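Local atomic coordinates of papillomavirus transcription factor E2 (Human papillomavirus type 18, PDB entry 1QQH), a protein that probably regulates viral transcription through its N-terminal activation domain, of which this chain is a fragment. Residues 55-59 with 60-64; 8-11 with 12-16; 25-28 with 29-33; 86-90 with 91-95. The protein carries 1 engineered substitution. All blocks are in the same frame, centred on the assembly; numbering follows the deposited sequence.

Contact 1 (55-59 with 60-64); sequences YFDGN and KDNCM
The ring of Tyr55 is held between a cation and a sulfur. Lys60 NZ stands 4.6 Å from the ring centroid and 3° off the normal, a cation-pi contact, while Cys63 SG lies over the opposite face, 4.0 Å from the same centroid and displaced toward the rim. The backbone closes in at the edge: Lys60 O, near the ring plane, is 3.3 Å from Tyr55 CD2. The lysine reaches its place by a bend at chi2 (-58°), which carries CD alongside Tyr55 CE2 before the extended end of the chain brings NZ above the ring. Phe56, at the end of its strand, packs on the returning chain: its CE1 edge meets Met64 CB at 3.4 Å, and Asn62 ND2 comes to 3.5 Å from Phe56 CB. Farther out, His123 meets the Tyr55 ring, helix 107-111 packs on Phe56, and Asp57 OD1 accepts a hydrogen bond from Thr117 N. Between Phe56 and Lys60 the backbone bends through an inverse gamma turn centred on Gly58, closed by a weak bond from Asn59 N to Asp57 O. The whole is the connection of an antiparallel beta hairpin, strand 45-56 leading into strand 63-75, at the surface of the E2 activation domain.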
loop_
_atom_site.group_PDB
_atom_site.type_symbol
_atom_site.label_atom_id
_atom_site.label_comp_id
_atom_site.label_asym_id
_atom_site.label_seq_id
_atom_site.Cartn_x
_atom_site.Cartn_y
_atom_site.Cartn_z
ATOM N N TYR A 55 -25.635 -16.889 -15.855
ATOM C CA TYR A 55 -26.569 -17.995 -15.695
ATOM C C TYR A 55 -26.319 -18.986 -16.826
ATOM O O TYR A 55 -26.474 -18.648 -17.998
ATOM C CB TYR A 55 -28.013 -17.492 -15.762
ATOM C CG TYR A 55 -28.348 -16.449 -14.726
ATOM C CD1 TYR A 55 -27.977 -15.117 -14.901
ATOM C CD2 TYR A 55 -29.032 -16.790 -13.565
ATOM C CE1 TYR A 55 -28.284 -14.150 -13.943
ATOM C CE2 TYR A 55 -29.343 -15.834 -12.599
ATOM C CZ TYR A 55 -28.968 -14.517 -12.795
ATOM O OH TYR A 55 -29.285 -13.572 -11.844
ATOM N N PHE A 56 -25.921 -20.202 -16.468
ATOM C CA PHE A 56 -25.646 -21.229 -17.462
ATOM C C PHE A 56 -26.897 -22.029 -17.755
ATOM O O PHE A 56 -27.646 -22.384 -16.845
ATOM C CB PHE A 56 -24.522 -22.138 -16.980
ATOM C CG PHE A 56 -23.250 -21.402 -16.700
ATOM C CD1 PHE A 56 -22.889 -21.081 -15.398
ATOM C CD2 PHE A 56 -22.435 -20.982 -17.749
ATOM C CE1 PHE A 56 -21.739 -20.349 -15.139
ATOM C CE2 PHE A 56 -21.285 -20.250 -17.505
ATOM C CZ PHE A 56 -20.935 -19.932 -16.194
ATOM N N ASP A 57 -27.113 -22.306 -19.036
ATOM C CA ASP A 57 -28.295 -23.032 -19.480
ATOM C C ASP A 57 -29.452 -22.088 -19.178
ATOM O O ASP A 57 -29.225 -20.922 -18.853
ATOM C CB ASP A 57 -28.453 -24.341 -18.704
ATOM C CG ASP A 57 -27.172 -25.159 -18.670
ATOM O OD1 ASP A 57 -26.618 -25.460 -19.750
ATOM O OD2 ASP A 57 -26.718 -25.504 -17.557
ATOM N N GLY A 58 -30.683 -22.573 -19.285
ATOM C CA GLY A 58 -31.817 -21.711 -19.006
ATOM C C GLY A 58 -32.262 -21.835 -17.562
ATOM O O GLY A 58 -33.430 -22.122 -17.287
ATOM N N ASN A 59 -31.339 -21.603 -16.631
ATOM C CA ASN A 59 -31.659 -21.730 -15.216
ATOM C C ASN A 59 -31.063 -20.635 -14.339
ATOM O O ASN A 59 -29.857 -20.394 -14.369
ATOM C CB ASN A 59 -31.195 -23.103 -14.718
ATOM C CG ASN A 59 -31.422 -23.296 -13.234
ATOM O OD1 ASN A 59 -32.533 -23.114 -12.731
ATOM N ND2 ASN A 59 -30.371 -23.677 -12.523
ATOM N N LYS A 60 -31.917 -19.976 -13.557
ATOM C CA LYS A 60 -31.473 -18.916 -12.656
ATOM C C LYS A 60 -30.593 -19.507 -11.558
ATOM O O LYS A 60 -29.737 -18.822 -11.001
ATOM C CB LYS A 60 -32.670 -18.193 -12.034
ATOM C CG LYS A 60 -33.535 -17.439 -13.037
ATOM C CD LYS A 60 -32.728 -16.405 -13.815
ATOM C CE LYS A 60 -33.582 -15.703 -14.866
ATOM N NZ LYS A 60 -32.801 -14.710 -15.654
ATOM N N ASP A 61 -30.815 -20.777 -11.237
ATOM C CA ASP A 61 -29.997 -21.449 -10.238
ATOM C C ASP A 61 -28.712 -21.774 -10.985
ATOM O O ASP A 61 -28.650 -21.594 -12.202
ATOM C CB ASP A 61 -30.665 -22.745 -9.764
ATOM C CG ASP A 61 -32.026 -22.506 -9.127
ATOM O OD1 ASP A 61 -32.089 -21.801 -8.093
ATOM O OD2 ASP A 61 -33.033 -23.024 -9.663
ATOM N N ASN A 62 -27.690 -22.251 -10.279
ATOM C CA ASN A 62 -26.429 -22.575 -10.942
ATOM C C ASN A 62 -25.820 -21.263 -11.460
ATOM O O ASN A 62 -25.091 -21.244 -12.450
ATOM C CB ASN A 62 -26.704 -23.565 -12.092
ATOM C CG ASN A 62 -25.483 -23.838 -12.957
ATOM O OD1 ASN A 62 -24.368 -23.980 -12.456
ATOM N ND2 ASN A 62 -25.697 -23.929 -14.264
ATOM N N CYS A 63 -26.125 -20.171 -10.764
ATOM C CA CYS A 63 -25.644 -18.841 -11.130
ATOM C C CYS A 63 -24.233 -18.495 -10.641
ATOM O O CYS A 63 -24.020 -18.273 -9.451
ATOM C CB CYS A 63 -26.624 -17.789 -10.607
ATOM S SG CYS A 63 -26.036 -16.077 -10.729
ATOM N N MET A 64 -23.279 -18.435 -11.566
ATOM C CA MET A 64 -21.906 -18.086 -11.221
ATOM C C MET A 64 -21.702 -16.576 -11.161
ATOM O O MET A 64 -22.294 -15.820 -11.933
ATOM C CB MET A 64 -20.925 -18.682 -12.232
ATOM C CG MET A 64 -20.505 -20.109 -11.917
ATOM S SD MET A 64 -19.574 -20.211 -10.362
ATOM C CE MET A 64 -17.871 -20.416 -10.981
#

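Contact 2 (8-11 with 12-16); sequences IELQ and MALQG
Leu10 CG stands anti to the backbone N (chi1 176°) and Leu14 CG beside its own (chi1 -71°); with these torsions Leu14 CD1 comes to 4.1 Å from Leu10 CG, the two branched ends crossing obliquely one turn apart. Leu14 CG also lies 3.4 Å from Leu10 O, so the leucine shields a carbonyl that is already engaged by the backbone. Round the helix, Gln11 and Gln15 form a second pair at the same spacing, with Gln15 NE2 lying 3.7 Å from Gln11 CG. Met12 CG rests 3.6 Å from Ile8 O before the rest of the chain turns away, and Ala13 CB sits against Leu10 O.

Beneath these side chains runs the i to i+4 bonding of an alpha helix. Met12 N, Ala13 N and Leu14 N give nearly straight bonds to the carbonyl oxygens of Ile8, Glu9 and Leu10, the last at 2.9 Å; Gln15 N to Gln11 O is more bent, with an N-H...O angle of 144°.

The helix is packed between its own chain and the second subunit, which is consistent with an amphipathic character. Leu10 and Ala13 pack on Trp37 of helix 34-37, and Leu10, Ala13 and Leu14 all touch Phe45 at the start of strand 45-56. The second subunit also packs on helix 3-19, partly on the same leucines: its Ala7 meets Ile8, its Gln11 Leu10, its Leu29 Leu14, and its Glu34 takes a weak hydrogen bond from Gln15 NE2.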
loop_
_atom_site.group_PDB
_atom_site.type_symbol
_atom_site.label_atom_id
_atom_site.label_comp_id
_atom_site.label_asym_id
_atom_site.label_seq_id
_atom_site.Cartn_x
_atom_site.Cartn_y
_atom_site.Cartn_z
ATOM N N ILE A 8 8.407 -10.539 -4.470
ATOM C CA ILE A 8 9.390 -9.714 -5.167
ATOM C C ILE A 8 8.793 -9.018 -6.390
ATOM O O ILE A 8 9.040 -7.832 -6.630
ATOM C CB ILE A 8 10.593 -10.564 -5.634
ATOM C CG1 ILE A 8 11.047 -11.500 -4.508
ATOM C CG2 ILE A 8 11.741 -9.655 -6.051
ATOM C CD1 ILE A 8 11.517 -10.791 -3.247
ATOM N N GLU A 9 8.014 -9.763 -7.164
ATOM C CA GLU A 9 7.378 -9.224 -8.359
ATOM C C GLU A 9 6.419 -8.109 -7.953
ATOM O O GLU A 9 6.420 -7.020 -8.530
ATOM C CB GLU A 9 6.621 -10.340 -9.085
ATOM C CG GLU A 9 6.058 -9.954 -10.441
ATOM C CD GLU A 9 5.577 -11.160 -11.234
ATOM O OE1 GLU A 9 5.144 -10.977 -12.393
ATOM O OE2 GLU A 9 5.632 -12.294 -10.701
ATOM N N LEU A 10 5.607 -8.394 -6.942
ATOM C CA LEU A 10 4.642 -7.432 -6.435
ATOM C C LEU A 10 5.343 -6.156 -5.976
ATOM O O LEU A 10 4.904 -5.047 -6.278
ATOM C CB LEU A 10 3.859 -8.050 -5.273
ATOM C CG LEU A 10 2.865 -7.143 -4.553
ATOM C CD1 LEU A 10 1.875 -6.582 -5.548
ATOM C CD2 LEU A 10 2.153 -7.925 -3.457
ATOM N N GLN A 11 6.444 -6.319 -5.251
ATOM C CA GLN A 11 7.190 -5.174 -4.752
ATOM C C GLN A 11 7.686 -4.283 -5.886
ATOM O O GLN A 11 7.563 -3.060 -5.824
ATOM C CB GLN A 11 8.376 -5.636 -3.923
ATOM C CG GLN A 11 8.738 -4.644 -2.851
ATOM C CD GLN A 11 7.671 -4.574 -1.783
ATOM O OE1 GLN A 11 7.432 -5.550 -1.068
ATOM N NE2 GLN A 11 7.015 -3.421 -1.671
ATOM N N MET A 12 8.261 -4.894 -6.916
ATOM C CA MET A 12 8.747 -4.120 -8.044
ATOM C C MET A 12 7.587 -3.395 -8.712
ATOM O O MET A 12 7.702 -2.219 -9.067
ATOM C CB MET A 12 9.465 -5.019 -9.051
ATOM C CG MET A 12 10.847 -5.471 -8.580
ATOM S SD MET A 12 11.865 -4.085 -7.941
ATOM C CE MET A 12 12.263 -3.196 -9.494
ATOM N N ALA A 13 6.464 -4.092 -8.868
ATOM C CA ALA A 13 5.285 -3.491 -9.482
ATOM C C ALA A 13 4.872 -2.261 -8.681
ATOM O O ALA A 13 4.604 -1.198 -9.248
ATOM C CB ALA A 13 4.144 -4.497 -9.523
ATOM N N LEU A 14 4.824 -2.409 -7.359
ATOM C CA LEU A 14 4.448 -1.307 -6.485
ATOM C C LEU A 14 5.454 -0.154 -6.575
ATOM O O LEU A 14 5.082 1.009 -6.443
ATOM C CB LEU A 14 4.316 -1.794 -5.034
ATOM C CG LEU A 14 3.108 -2.686 -4.710
ATOM C CD1 LEU A 14 3.246 -3.251 -3.313
ATOM C CD2 LEU A 14 1.822 -1.891 -4.837
ATOM N N GLN A 15 6.728 -0.472 -6.797
ATOM C CA GLN A 15 7.736 0.577 -6.936
ATOM C C GLN A 15 7.398 1.374 -8.195
ATOM O O GLN A 15 7.454 2.601 -8.196
ATOM C CB GLN A 15 9.143 -0.024 -7.051
ATOM C CG GLN A 15 9.980 0.130 -5.782
ATOM C CD GLN A 15 10.614 -1.179 -5.323
ATOM O OE1 GLN A 15 11.353 -1.829 -6.076
ATOM N NE2 GLN A 15 10.334 -1.569 -4.080
ATOM N N GLY A 16 7.026 0.669 -9.261
ATOM C CA GLY A 16 6.672 1.352 -10.494
ATOM C C GLY A 16 5.383 2.135 -10.333
ATOM O O GLY A 16 5.268 3.285 -10.769
#

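Contact 3 (25-28 with 29-33); sequences EDWT and LQDTC
Thr28 and Asp31 grip one another by reciprocal bonds between side chain and backbone. Asp31 N donates to Thr28 OG1 at 3.0 Å, and Thr28 N gives an almost straight bond (172°) to Asp31 OD2, reaching that oxygen from above the carboxylate plane. With chi1 at 61°, Thr28 OG1 is tucked between its own N and carbonyl carbon, facing the amide of Asp31. Asp31 CB meets the edge of the Trp27 ring at CE3 (4.0 Å), the carboxylate plane lying 89° from that of the indole.

The reciprocal pairing has the pattern of a capping box, built here on residues 29-31, which follow helical backbone angles without the regular bonds. The bond from Thr32 N to Thr28 O is weak, at 3.4 Å. A type I beta turn from Gln30 to Cys33 overlaps it, with Cys33 N bonded to Gln30 O, and Cys33 takes the N-cap position of helix 34-37.

Water 1 donates to Trp27 O at 3.0 Å and lies at weak bonding distance from Thr32 OG1. Trp27 NE1 bonds to Tyr22 O; the indole also meets Tyr73 edge-to-face and Lys47 in a cation-pi contact, while Leu29 of the second subunit packs on Trp27.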
loop_
_atom_site.group_PDB
_atom_site.type_symbol
_atom_site.label_atom_id
_atom_site.label_comp_id
_atom_site.label_asym_id
_atom_site.label_seq_id
_atom_site.Cartn_x
_atom_site.Cartn_y
_atom_site.Cartn_z
ATOM N N GLU A 25 -3.707 8.545 -6.337
ATOM C CA GLU A 25 -5.020 7.976 -6.049
ATOM C C GLU A 25 -4.999 7.265 -4.709
ATOM O O GLU A 25 -3.931 7.012 -4.143
ATOM C CB GLU A 25 -5.437 6.970 -7.123
ATOM C CG GLU A 25 -5.530 7.527 -8.530
ATOM C CD GLU A 25 -6.000 6.479 -9.528
ATOM O OE1 GLU A 25 -5.630 5.297 -9.358
ATOM O OE2 GLU A 25 -6.724 6.840 -10.479
ATOM N N ASP A 26 -6.183 6.956 -4.199
ATOM C CA ASP A 26 -6.264 6.241 -2.948
ATOM C C ASP A 26 -5.926 4.781 -3.226
ATOM O O ASP A 26 -6.437 4.186 -4.168
ATOM C CB ASP A 26 -7.662 6.336 -2.344
ATOM C CG ASP A 26 -7.983 7.725 -1.838
ATOM O OD1 ASP A 26 -7.076 8.386 -1.279
ATOM O OD2 ASP A 26 -9.152 8.156 -1.982
ATOM N N TRP A 27 -5.034 4.228 -2.418
ATOM C CA TRP A 27 -4.649 2.839 -2.541
ATOM C C TRP A 27 -4.709 2.247 -1.146
ATOM O O TRP A 27 -3.965 2.661 -0.252
ATOM C CB TRP A 27 -3.233 2.704 -3.090
ATOM C CG TRP A 27 -3.105 3.167 -4.489
ATOM C CD1 TRP A 27 -2.757 4.418 -4.911
ATOM C CD2 TRP A 27 -3.381 2.405 -5.673
ATOM N NE1 TRP A 27 -2.798 4.483 -6.284
ATOM C CE2 TRP A 27 -3.178 3.263 -6.777
ATOM C CE3 TRP A 27 -3.782 1.085 -5.907
ATOM C CZ2 TRP A 27 -3.363 2.844 -8.095
ATOM C CZ3 TRP A 27 -3.968 0.666 -7.223
ATOM C CH2 TRP A 27 -3.757 1.549 -8.300
ATOM N N THR A 28 -5.609 1.291 -0.955
ATOM C CA THR A 28 -5.751 0.643 0.341
ATOM C C THR A 28 -4.734 -0.485 0.432
ATOM O O THR A 28 -4.104 -0.842 -0.565
ATOM C CB THR A 28 -7.151 0.046 0.507
ATOM O OG1 THR A 28 -7.366 -0.939 -0.509
ATOM C CG2 THR A 28 -8.201 1.133 0.393
ATOM N N LEU A 29 -4.561 -1.026 1.633
ATOM C CA LEU A 29 -3.643 -2.134 1.833
ATOM C C LEU A 29 -4.166 -3.308 1.019
ATOM O O LEU A 29 -3.400 -4.052 0.416
ATOM C CB LEU A 29 -3.580 -2.489 3.317
ATOM C CG LEU A 29 -2.965 -1.355 4.138
ATOM C CD1 LEU A 29 -3.154 -1.587 5.632
ATOM C CD2 LEU A 29 -1.486 -1.260 3.776
ATOM N N GLN A 30 -5.486 -3.451 0.987
ATOM C CA GLN A 30 -6.132 -4.522 0.235
ATOM C C GLN A 30 -5.789 -4.433 -1.256
ATOM O O GLN A 30 -5.420 -5.436 -1.874
ATOM C CB GLN A 30 -7.654 -4.460 0.441
ATOM C CG GLN A 30 -8.446 -5.422 -0.430
ATOM C CD GLN A 30 -9.939 -5.415 -0.125
ATOM O OE1 GLN A 30 -10.395 -5.989 0.876
ATOM N NE2 GLN A 30 -10.711 -4.760 -0.990
ATOM N N ASP A 31 -5.898 -3.232 -1.823
ATOM C CA ASP A 31 -5.595 -3.005 -3.240
ATOM C C ASP A 31 -4.201 -3.459 -3.624
ATOM O O ASP A 31 -3.966 -3.866 -4.752
ATOM C CB ASP A 31 -5.687 -1.520 -3.604
ATOM C CG ASP A 31 -7.088 -0.977 -3.538
ATOM O OD1 ASP A 31 -8.045 -1.749 -3.759
ATOM O OD2 ASP A 31 -7.232 0.238 -3.285
ATOM N N THR A 32 -3.272 -3.382 -2.683
ATOM C CA THR A 32 -1.890 -3.739 -2.966
ATOM C C THR A 32 -1.408 -5.073 -2.420
ATOM O O THR A 32 -0.226 -5.384 -2.540
ATOM C CB THR A 32 -0.932 -2.645 -2.436
ATOM O OG1 THR A 32 -1.094 -2.511 -1.018
ATOM C CG2 THR A 32 -1.234 -1.305 -3.087
ATOM N N CYS A 33 -2.301 -5.872 -1.840
ATOM C CA CYS A 33 -1.868 -7.144 -1.267
ATOM C C CYS A 33 -1.596 -8.239 -2.292
ATOM O O CYS A 33 -2.024 -8.157 -3.442
ATOM C CB CYS A 33 -2.885 -7.638 -0.231
ATOM S SG CYS A 33 -4.397 -8.338 -0.920
HETATM O O HOH W 1 -1.726 0.753 -0.023
#

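Contact 4 (86-90 with 91-95); sequences TCVSH and RGLYY
Tyr94 lays its ring over Cys87, its partner on the adjoining strand. From CB, a chi1 of 68° puts CG between the backbone N and carbonyl carbon, swinging the ring across the strand pair. Cys87 CB then sits over one face, 3.4 Å from the centroid and 18° off the normal, a CH-pi contact. Along the near half of the ring, Tyr94 CD2 passes 3.7 Å from Cys87 O. Farther out, CE1 meets Cys87 SG at 3.7 Å, the sulfur approaching obliquely, while CE2 brings its edge to within 4.0 Å of Ser89 OG. Packing is tightest at CZ, 3.2 Å from Cys87 CB, and the tip, OH, shares a weak hydrogen bond with Ser134 OG.

Cys87 and Tyr94 are a hydrogen-bonded antiparallel pair in the beta hairpin of strands 81-89 and 92-97. Val88 and Leu93, the non-hydrogen-bonded pair beside them, point the other way, with Val88 CG2 3.7 Å from Leu93 CD2. Near the turn Gly92 O accepts from both Ser89 N, at 3.0 Å, and Ser89 OG, while the same hydroxyl oxygen takes a weak bond from Arg91 N. The His90 ring stacks on Trp120, and Arg91 reaches out to a salt bridge with Glu106.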
loop_
_atom_site.group_PDB
_atom_site.type_symbol
_atom_site.label_atom_id
_atom_site.label_comp_id
_atom_site.label_asym_id
_atom_site.label_seq_id
_atom_site.Cartn_x
_atom_site.Cartn_y
_atom_site.Cartn_z
ATOM N N THR A 86 -12.872 -2.430 -17.153
ATOM C CA THR A 86 -13.074 -3.832 -17.451
ATOM C C THR A 86 -14.319 -3.859 -18.316
ATOM O O THR A 86 -15.286 -3.150 -18.041
ATOM C CB THR A 86 -13.333 -4.668 -16.187
ATOM O OG1 THR A 86 -12.083 -5.030 -15.592
ATOM C CG2 THR A 86 -14.108 -5.930 -16.537
ATOM N N CYS A 87 -14.288 -4.653 -19.374
ATOM C CA CYS A 87 -15.437 -4.762 -20.246
ATOM C C CYS A 87 -16.111 -6.101 -20.042
ATOM O O CYS A 87 -15.455 -7.141 -19.978
ATOM C CB CYS A 87 -15.021 -4.602 -21.702
ATOM S SG CYS A 87 -14.486 -2.938 -22.090
ATOM N N VAL A 88 -17.430 -6.051 -19.936
ATOM C CA VAL A 88 -18.254 -7.224 -19.724
ATOM C C VAL A 88 -19.066 -7.550 -20.976
ATOM O O VAL A 88 -20.026 -6.851 -21.291
ATOM C CB VAL A 88 -19.236 -6.986 -18.551
ATOM C CG1 VAL A 88 -20.056 -8.229 -18.288
ATOM C CG2 VAL A 88 -18.467 -6.565 -17.305
ATOM N N SER A 89 -18.685 -8.609 -21.683
ATOM C CA SER A 89 -19.420 -9.021 -22.879
ATOM C C SER A 89 -19.943 -10.434 -22.652
ATOM O O SER A 89 -19.659 -11.043 -21.627
ATOM C CB SER A 89 -18.506 -9.033 -24.098
ATOM O OG SER A 89 -17.563 -10.087 -23.995
ATOM N N HIS A 90 -20.696 -10.952 -23.616
ATOM C CA HIS A 90 -21.235 -12.303 -23.511
ATOM C C HIS A 90 -20.077 -13.297 -23.596
ATOM O O HIS A 90 -20.165 -14.405 -23.081
ATOM C CB HIS A 90 -22.247 -12.554 -24.635
ATOM C CG HIS A 90 -22.909 -13.896 -24.566
ATOM N ND1 HIS A 90 -22.420 -15.001 -25.230
ATOM C CD2 HIS A 90 -24.001 -14.317 -23.885
ATOM C CE1 HIS A 90 -23.183 -16.046 -24.959
ATOM N NE2 HIS A 90 -24.148 -15.659 -24.146
ATOM N N ARG A 91 -18.982 -12.884 -24.227
ATOM C CA ARG A 91 -17.813 -13.747 -24.351
ATOM C C ARG A 91 -16.995 -13.862 -23.055
ATOM O O ARG A 91 -16.346 -14.881 -22.812
ATOM C CB ARG A 91 -16.902 -13.255 -25.481
ATOM C CG ARG A 91 -15.561 -13.981 -25.506
ATOM C CD ARG A 91 -14.672 -13.579 -26.671
ATOM N NE ARG A 91 -13.312 -14.068 -26.459
ATOM C CZ ARG A 91 -12.291 -13.842 -27.279
ATOM N NH1 ARG A 91 -12.466 -13.132 -28.386
ATOM N NH2 ARG A 91 -11.088 -14.320 -26.984
ATOM N N GLY A 92 -17.019 -12.822 -22.228
ATOM C CA GLY A 92 -16.262 -12.857 -20.991
ATOM C C GLY A 92 -15.859 -11.474 -20.517
ATOM O O GLY A 92 -16.436 -10.473 -20.951
ATOM N N LEU A 93 -14.877 -11.412 -19.619
ATOM C CA LEU A 93 -14.405 -10.129 -19.095
ATOM C C LEU A 93 -13.056 -9.799 -19.701
ATOM O O LEU A 93 -12.169 -10.650 -19.776
ATOM C CB LEU A 93 -14.267 -10.175 -17.577
ATOM C CG LEU A 93 -15.480 -10.639 -16.771
ATOM C CD1 LEU A 93 -15.152 -10.516 -15.285
ATOM C CD2 LEU A 93 -16.707 -9.805 -17.124
ATOM N N TYR A 94 -12.894 -8.560 -20.140
ATOM C CA TYR A 94 -11.634 -8.163 -20.731
ATOM C C TYR A 94 -11.344 -6.692 -20.469
ATOM O O TYR A 94 -12.194 -5.947 -19.983
ATOM C CB TYR A 94 -11.669 -8.432 -22.249
ATOM C CG TYR A 94 -12.625 -7.552 -23.047
ATOM C CD1 TYR A 94 -12.191 -6.355 -23.624
ATOM C CD2 TYR A 94 -13.956 -7.919 -23.232
ATOM C CE1 TYR A 94 -13.057 -5.545 -24.371
ATOM C CE2 TYR A 94 -14.832 -7.122 -23.974
ATOM C CZ TYR A 94 -14.373 -5.934 -24.542
ATOM O OH TYR A 94 -15.234 -5.139 -25.267
ATOM N N TYR A 95 -10.120 -6.291 -20.767
ATOM C CA TYR A 95 -9.733 -4.907 -20.650
ATOM C C TYR A 95 -8.916 -4.669 -21.911
ATOM O O TYR A 95 -8.304 -5.600 -22.442
ATOM C CB TYR A 95 -8.914 -4.649 -19.378
ATOM C CG TYR A 95 -7.595 -5.387 -19.260
ATOM C CD1 TYR A 95 -6.385 -4.739 -19.514
ATOM C CD2 TYR A 95 -7.553 -6.714 -18.831
ATOM C CE1 TYR A 95 -5.167 -5.392 -19.337
ATOM C CE2 TYR A 95 -6.349 -7.375 -18.652
ATOM C CZ TYR A 95 -5.160 -6.711 -18.904
ATOM O OH TYR A 95 -3.964 -7.364 -18.711
#

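How the contacts relate
The four contacts fall into two groups. Contacts 2 and 3 lie on the same side of the chain's centre, their own centres 13 Å apart, and they touch directly: Leu14 CD2 of the helix meets Thr32 CG2 of the following loop at 3.6 Å. Both also touch the second subunit, so together they contribute to the dimer contact of this assembly. Contacts 1 and 4 are hairpin ends in the antiparallel sheet, with centres 18 Å apart and nearest atoms about 7 Å apart; strands 63-75 and 81-89, neighbours in the sheet, link them. Contacts 1 and 2 lie on opposite sides of the chain's centre, 39 Å between their centres.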